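Local coordinates for protein purine phosphoribosyltransferase (Pyrococcus horikoshii, PDB 1VDM) that probably transfers a phosphoribosyl group to purine bases as a type I phosphoribosyltransferase, at residues I56-Y61 / E100-E105; V86-D91 / K112-A117. All coordinates share one frame; numbering follows the deposited sequence.

Interaction 1 (I56-Y61 / E100-E105); sequences IDVKFY and EVVIEE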
loop_
_atom_site.group_PDB
_atom_site.type_symbol
_atom_site.label_atom_id
_atom_site.label_comp_id
_atom_site.label_asym_id
_atom_site.label_seq_id
_atom_site.Cartn_x
_atom_site.Cartn_y
_atom_site.Cartn_z
ATOM N N ILE G 56 15.881 -35.095 -12.146
ATOM C CA ILE G 56 15.786 -36.445 -12.684
ATOM C C ILE G 56 14.483 -37.065 -12.191
ATOM O O ILE G 56 14.077 -36.844 -11.050
ATOM C CB ILE G 56 16.985 -37.325 -12.244
ATOM C CG1 ILE G 56 17.015 -38.601 -13.092
ATOM C CG2 ILE G 56 16.882 -37.660 -10.759
ATOM C CD1 ILE G 56 18.336 -39.352 -13.049
ATOM N N ASP G 57 13.816 -37.815 -13.062
ATOM C CA ASP G 57 12.562 -38.476 -12.701
ATOM C C ASP G 57 12.670 -39.950 -13.063
ATOM O O ASP G 57 12.867 -40.305 -14.227
ATOM C CB ASP G 57 11.374 -37.845 -13.444
ATOM C CG ASP G 57 10.024 -38.159 -12.786
ATOM O OD1 ASP G 57 8.999 -37.584 -13.230
ATOM O OD2 ASP G 57 9.984 -38.967 -11.828
ATOM N N VAL G 58 12.560 -40.804 -12.052
ATOM C CA VAL G 58 12.632 -42.244 -12.259
ATOM C C VAL G 58 11.265 -42.851 -11.975
ATOM O O VAL G 58 10.641 -42.554 -10.957
ATOM C CB VAL G 58 13.681 -42.888 -11.334
ATOM C CG1 VAL G 58 13.763 -44.377 -11.603
ATOM C CG2 VAL G 58 15.037 -42.238 -11.559
ATOM N N LYS G 59 10.796 -43.695 -12.882
ATOM C CA LYS G 59 9.492 -44.320 -12.702
ATOM C C LYS G 59 9.573 -45.840 -12.857
ATOM O O LYS G 59 10.457 -46.377 -13.511
ATOM C CB LYS G 59 8.536 -43.741 -13.743
ATOM C CG LYS G 59 7.344 -43.025 -13.102
ATOM C CD LYS G 59 6.839 -41.860 -13.954
ATOM C CE LYS G 59 7.131 -40.498 -13.316
ATOM N NZ LYS G 59 7.329 -39.497 -14.362
ATOM N N PHE G 60 8.638 -46.545 -12.230
ATOM C CA PHE G 60 8.679 -48.006 -12.304
ATOM C C PHE G 60 7.383 -48.612 -12.871
ATOM O O PHE G 60 6.271 -48.240 -12.513
ATOM C CB PHE G 60 8.932 -48.545 -10.894
ATOM C CG PHE G 60 10.336 -48.235 -10.472
ATOM C CD1 PHE G 60 10.595 -47.077 -9.749
ATOM C CD2 PHE G 60 11.361 -49.116 -10.774
ATOM C CE1 PHE G 60 11.888 -46.802 -9.328
ATOM C CE2 PHE G 60 12.656 -48.834 -10.346
ATOM C CZ PHE G 60 12.924 -47.678 -9.623
ATOM N N TYR G 61 7.568 -49.551 -13.831
ATOM C CA TYR G 61 6.470 -50.345 -14.364
ATOM C C TYR G 61 6.711 -51.842 -14.149
ATOM O O TYR G 61 7.804 -52.289 -13.824
ATOM C CB TYR G 61 6.338 -50.026 -15.854
ATOM C CG TYR G 61 6.254 -48.550 -16.053
ATOM C CD1 TYR G 61 7.067 -47.930 -16.999
ATOM C CD2 TYR G 61 5.334 -47.787 -15.331
ATOM C CE1 TYR G 61 6.950 -46.568 -17.237
ATOM C CE2 TYR G 61 5.225 -46.423 -15.561
ATOM C CZ TYR G 61 6.027 -45.815 -16.509
ATOM O OH TYR G 61 5.888 -44.467 -16.779
ATOM N N GLU G 100 19.311 -45.887 -6.028
ATOM C CA GLU G 100 20.340 -46.661 -6.721
ATOM C C GLU G 100 20.352 -46.355 -8.216
ATOM O O GLU G 100 21.417 -46.251 -8.825
ATOM C CB GLU G 100 20.147 -48.162 -6.479
ATOM C CG GLU G 100 20.567 -48.585 -5.079
ATOM C CD GLU G 100 20.522 -50.088 -4.859
ATOM O OE1 GLU G 100 20.849 -50.525 -3.731
ATOM O OE2 GLU G 100 20.163 -50.827 -5.807
ATOM N N VAL G 101 19.174 -46.201 -8.809
ATOM C CA VAL G 101 19.098 -45.883 -10.227
ATOM C C VAL G 101 19.731 -44.514 -10.479
ATOM O O VAL G 101 20.447 -44.316 -11.461
ATOM C CB VAL G 101 17.643 -45.838 -10.714
ATOM C CG1 VAL G 101 17.603 -45.509 -12.197
ATOM C CG2 VAL G 101 16.965 -47.169 -10.449
ATOM N N VAL G 102 19.462 -43.568 -9.580
ATOM C CA VAL G 102 19.997 -42.213 -9.703
ATOM C C VAL G 102 21.509 -42.157 -9.490
ATOM O O VAL G 102 22.191 -41.356 -10.123
ATOM C CB VAL G 102 19.308 -41.246 -8.706
ATOM C CG1 VAL G 102 19.903 -39.862 -8.821
ATOM C CG2 VAL G 102 17.828 -41.193 -8.989
ATOM N N ILE G 103 22.036 -42.997 -8.606
ATOM C CA ILE G 103 23.471 -42.999 -8.361
ATOM C C ILE G 103 24.210 -43.533 -9.581
ATOM O O ILE G 103 25.389 -43.250 -9.773
ATOM C CB ILE G 103 23.834 -43.849 -7.131
ATOM C CG1 ILE G 103 23.148 -43.273 -5.894
ATOM C CG2 ILE G 103 25.340 -43.858 -6.924
ATOM C CD1 ILE G 103 23.425 -44.041 -4.628
ATOM N N GLU G 104 23.509 -44.295 -10.412
ATOM C CA GLU G 104 24.109 -44.858 -11.619
ATOM C C GLU G 104 24.104 -43.860 -12.772
ATOM O O GLU G 104 24.955 -43.919 -13.657
ATOM C CB GLU G 104 23.375 -46.138 -12.036
ATOM C CG GLU G 104 23.801 -47.374 -11.261
ATOM C CD GLU G 104 25.182 -47.874 -11.666
ATOM O OE1 GLU G 104 25.735 -48.742 -10.954
ATOM O OE2 GLU G 104 25.709 -47.406 -12.702
ATOM N N GLU G 105 23.136 -42.955 -12.770
ATOM C CA GLU G 105 23.066 -41.948 -13.818
ATOM C C GLU G 105 24.077 -40.841 -13.506
ATOM O O GLU G 105 24.578 -40.161 -14.406
ATOM C CB GLU G 105 21.650 -41.373 -13.901
ATOM C CG GLU G 105 20.590 -42.397 -14.282
ATOM C CD GLU G 105 20.892 -43.082 -15.602
ATOM O OE1 GLU G 105 21.004 -42.375 -16.628
ATOM O OE2 GLU G 105 21.021 -44.326 -15.612
#

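Interaction 2 (V86-D91 / K112-A117); sequences VVIVDD and KEIKIA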
loop_
_atom_site.group_PDB
_atom_site.type_symbol
_atom_site.label_atom_id
_atom_site.label_comp_id
_atom_site.label_asym_id
_atom_site.label_seq_id
_atom_site.Cartn_x
_atom_site.Cartn_y
_atom_site.Cartn_z
ATOM N N VAL G 86 28.897 -33.821 -6.125
ATOM C CA VAL G 86 27.467 -33.965 -6.324
ATOM C C VAL G 86 26.724 -34.313 -5.049
ATOM O O VAL G 86 27.248 -35.004 -4.178
ATOM C CB VAL G 86 27.158 -35.042 -7.375
ATOM C CG1 VAL G 86 25.660 -35.136 -7.594
ATOM C CG2 VAL G 86 27.865 -34.712 -8.680
ATOM N N VAL G 87 25.503 -33.803 -4.939
ATOM C CA VAL G 87 24.652 -34.091 -3.793
ATOM C C VAL G 87 23.260 -34.357 -4.356
ATOM O O VAL G 87 22.670 -33.499 -5.025
ATOM C CB VAL G 87 24.615 -32.915 -2.764
ATOM C CG1 VAL G 87 24.201 -31.628 -3.438
ATOM C CG2 VAL G 87 23.659 -33.243 -1.629
ATOM N N ILE G 88 22.769 -35.574 -4.125
ATOM C CA ILE G 88 21.452 -35.985 -4.593
ATOM C C ILE G 88 20.461 -35.734 -3.471
ATOM O O ILE G 88 20.677 -36.157 -2.334
ATOM C CB ILE G 88 21.453 -37.474 -4.987
ATOM C CG1 ILE G 88 22.388 -37.670 -6.183
ATOM C CG2 ILE G 88 20.043 -37.940 -5.332
ATOM C CD1 ILE G 88 22.521 -39.100 -6.652
ATOM N N VAL G 89 19.387 -35.020 -3.795
ATOM C CA VAL G 89 18.367 -34.679 -2.816
ATOM C C VAL G 89 17.059 -35.380 -3.121
ATOM O O VAL G 89 16.557 -35.326 -4.242
ATOM C CB VAL G 89 18.120 -33.158 -2.778
ATOM C CG1 VAL G 89 17.146 -32.813 -1.659
ATOM C CG2 VAL G 89 19.441 -32.430 -2.588
ATOM N N ASP G 90 16.516 -36.040 -2.106
ATOM C CA ASP G 90 15.271 -36.778 -2.238
ATOM C C ASP G 90 14.545 -36.626 -0.908
ATOM O O ASP G 90 15.168 -36.304 0.100
ATOM C CB ASP G 90 15.591 -38.246 -2.543
ATOM C CG ASP G 90 14.382 -39.028 -3.033
ATOM O OD1 ASP G 90 13.610 -38.489 -3.868
ATOM O OD2 ASP G 90 14.217 -40.197 -2.592
ATOM N N ASP G 91 13.235 -36.842 -0.897
ATOM C CA ASP G 91 12.468 -36.651 0.337
ATOM C C ASP G 91 12.694 -37.767 1.370
ATOM O O ASP G 91 12.794 -37.533 2.568
ATOM C CB ASP G 91 10.970 -36.489 0.009
ATOM C CG ASP G 91 10.478 -37.608 -0.910
ATOM O OD1 ASP G 91 11.325 -38.312 -1.463
ATOM O OD2 ASP G 91 9.267 -37.725 -1.098
ATOM N N LYS G 112 32.509 -36.640 -9.633
ATOM C CA LYS G 112 33.721 -36.670 -8.826
ATOM C C LYS G 112 33.362 -37.379 -7.519
ATOM O O LYS G 112 33.623 -38.575 -7.360
ATOM C CB LYS G 112 34.189 -35.233 -8.557
ATOM C CG LYS G 112 35.393 -35.076 -7.628
ATOM C CD LYS G 112 35.723 -33.590 -7.439
ATOM C CE LYS G 112 36.793 -33.350 -6.374
ATOM N NZ LYS G 112 36.332 -33.682 -4.990
ATOM N N GLU G 113 32.749 -36.641 -6.599
ATOM C CA GLU G 113 32.336 -37.190 -5.313
ATOM C C GLU G 113 30.810 -37.148 -5.277
ATOM O O GLU G 113 30.193 -36.293 -5.911
ATOM C CB GLU G 113 32.906 -36.342 -4.174
ATOM C CG GLU G 113 33.001 -37.048 -2.826
ATOM C CD GLU G 113 33.544 -36.135 -1.728
ATOM O OE1 GLU G 113 34.388 -35.264 -2.038
ATOM O OE2 GLU G 113 33.139 -36.292 -0.553
ATOM N N ILE G 114 30.195 -38.072 -4.548
ATOM C CA ILE G 114 28.743 -38.099 -4.462
ATOM C C ILE G 114 28.262 -38.285 -3.036
ATOM O O ILE G 114 28.708 -39.189 -2.332
ATOM C CB ILE G 114 28.147 -39.227 -5.318
ATOM C CG1 ILE G 114 28.499 -39.003 -6.789
ATOM C CG2 ILE G 114 26.641 -39.277 -5.136
ATOM C CD1 ILE G 114 28.126 -40.162 -7.690
ATOM N N LYS G 115 27.352 -37.412 -2.621
ATOM C CA LYS G 115 26.767 -37.455 -1.289
ATOM C C LYS G 115 25.259 -37.513 -1.475
ATOM O O LYS G 115 24.743 -37.119 -2.517
ATOM C CB LYS G 115 27.143 -36.203 -0.501
ATOM C CG LYS G 115 27.837 -36.483 0.819
ATOM C CD LYS G 115 29.224 -37.074 0.606
ATOM C CE LYS G 115 29.922 -37.323 1.933
ATOM N NZ LYS G 115 31.222 -38.007 1.717
ATOM N N ILE G 116 24.550 -37.999 -0.467
ATOM C CA ILE G 116 23.100 -38.123 -0.565
ATOM C C ILE G 116 22.392 -37.538 0.639
ATOM O O ILE G 116 22.698 -37.888 1.787
ATOM C CB ILE G 116 22.696 -39.602 -0.720
ATOM C CG1 ILE G 116 23.207 -40.123 -2.066
ATOM C CG2 ILE G 116 21.182 -39.754 -0.587
ATOM C CD1 ILE G 116 23.117 -41.613 -2.216
ATOM N N ALA G 117 21.439 -36.649 0.365
ATOM C CA ALA G 117 20.679 -35.992 1.419
ATOM C C ALA G 117 19.187 -36.253 1.270
ATOM O O ALA G 117 18.633 -36.160 0.172
ATOM C CB ALA G 117 20.954 -34.494 1.398
#

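Interaction 1 (I56-Y61 / E100-E105)
Behind the contact of Ile56 and Val58 with Val102, Lys59 NZ is gripped by two groups. It forms a 2.8 Å salt bridge to Asp57 OD1 and a hydrogen bond to Thr74 OG1. The ammonium sits above the carboxylate plane of Asp57, about 60° out of it. This bond ties two residues of strand 56-61 together on the face turned from helix 100-105.

The face toward the helix is apolar. No hydrogen bond crosses the contact. Val102 CG2 carries its centre. This methyl lies 3.9 Å from Val58 CG2 and 4.1 Å from Ile56 CG2. The side chains of Ile56 and Val102 run alongside each other, pointing in opposite senses. The other branch of Val58 turns to the preceding helix residue, with Val58 CG1 4.0 Å from Val101 CG1. Val58 thus gives one methyl to each helix valine, while Val102 uses the same methyl for both strand residues.

Ile56 extends its other branch toward the next helix turn. CG1 stands opposite the backbone N (chi1 -167°), and the chain runs on extended. Ile56 CD1 therefore meets the aliphatic part of Glu105, 4.0 Å from Glu105 CB, with the two side chains nearly at right angles. The Glu105 chain bends on its way to Lys108, with which its OE2 forms a salt bridge.

Phe60 closes the other end. Its CZ approaches Val101 CG2 obliquely at 4.2 Å. The ring also makes a cation-pi contact with Lys97 and touches Pro71 of the adjacent strand 70-73.

Strand and helix directions differ by 135°, with their axes 9.6 Å apart. A helix laid over the main sheet in this way is characteristic of the alpha/beta core of type I phosphoribosyltransferases.

Interaction 2 (V86-D91 / K112-A117)
Strands 86-90 and 113-117 run parallel, 21° apart in direction, and are joined by five backbone hydrogen bonds. They are the two strands of a beta-alpha-beta crossover in the phosphoribosyltransferase core, with helix 97-107 between them in the chain. The bonding starts with Val86 N to Glu113 O at 2.8 Å. It continues through Lys115 and Ile88 to Ala117. The N-H of Ala117 points almost straight at Ile88 O (172° at the hydrogen, 2.8 Å).

One sheet face carries Val86, Ile88, Ile114 and Ile116. Val86 CB is 4.2 Å from Ile114 CG1. The long branch of Ile88 leans back along the neighbouring strand, with Ile88 CD1 4.4 Å from Ile114 CG2. Helix 97-107 covers this face: Val106 touches both Ile88 and Ile114.

The other face carries Val87, Val89, Lys115 and Ala117. Val87 places CG1 between its backbone N and carbonyl carbon (chi1 55°). This turns CG2 to Ala117 CB, 4.2 Å away. Helix 38-47 packs on Val89 here. Lys115 bends at chi2, and its ammonium turns back to its own strand. Lys115 NZ makes a salt bridge with Glu113 OE2 at 3.4 Å, weak as a hydrogen bond. Glu113 also has a long ion pair with Lys112.

The chain then leads into Asp90 and Asp91, the acidic pair that in relatives belongs to the phosphoribosyl diphosphate motif. The last bond between the strands fixes the backbone of the first of these, with Asp90 N donating to Ala117 O at 3.1 Å.

How the interactions relate
Helix 97-107 joins the two contacts. Interaction 1 uses its Val101, Val102 and Glu105 against strand 53-61, while neighbouring groups reach interaction 2. Ile103 CD1 lies 3.4 Å from Ile116 CD1, and Val102 CG1 lies 3.5 Å from Ile88 CD1. Val102 thus gives one methyl to each interaction. The centres are 13 Å apart. Both contacts involve the same mixed sheet, where strand 29-33 separates strands 53-61 and 85-90. The segments alternate along the chain: strand 86-90 leads to the helix, which leads to strand 113-117. The connection between strand 85-90 and helix 97-107 probably forms the phosphoribosyl diphosphate loop, as in related enzymes.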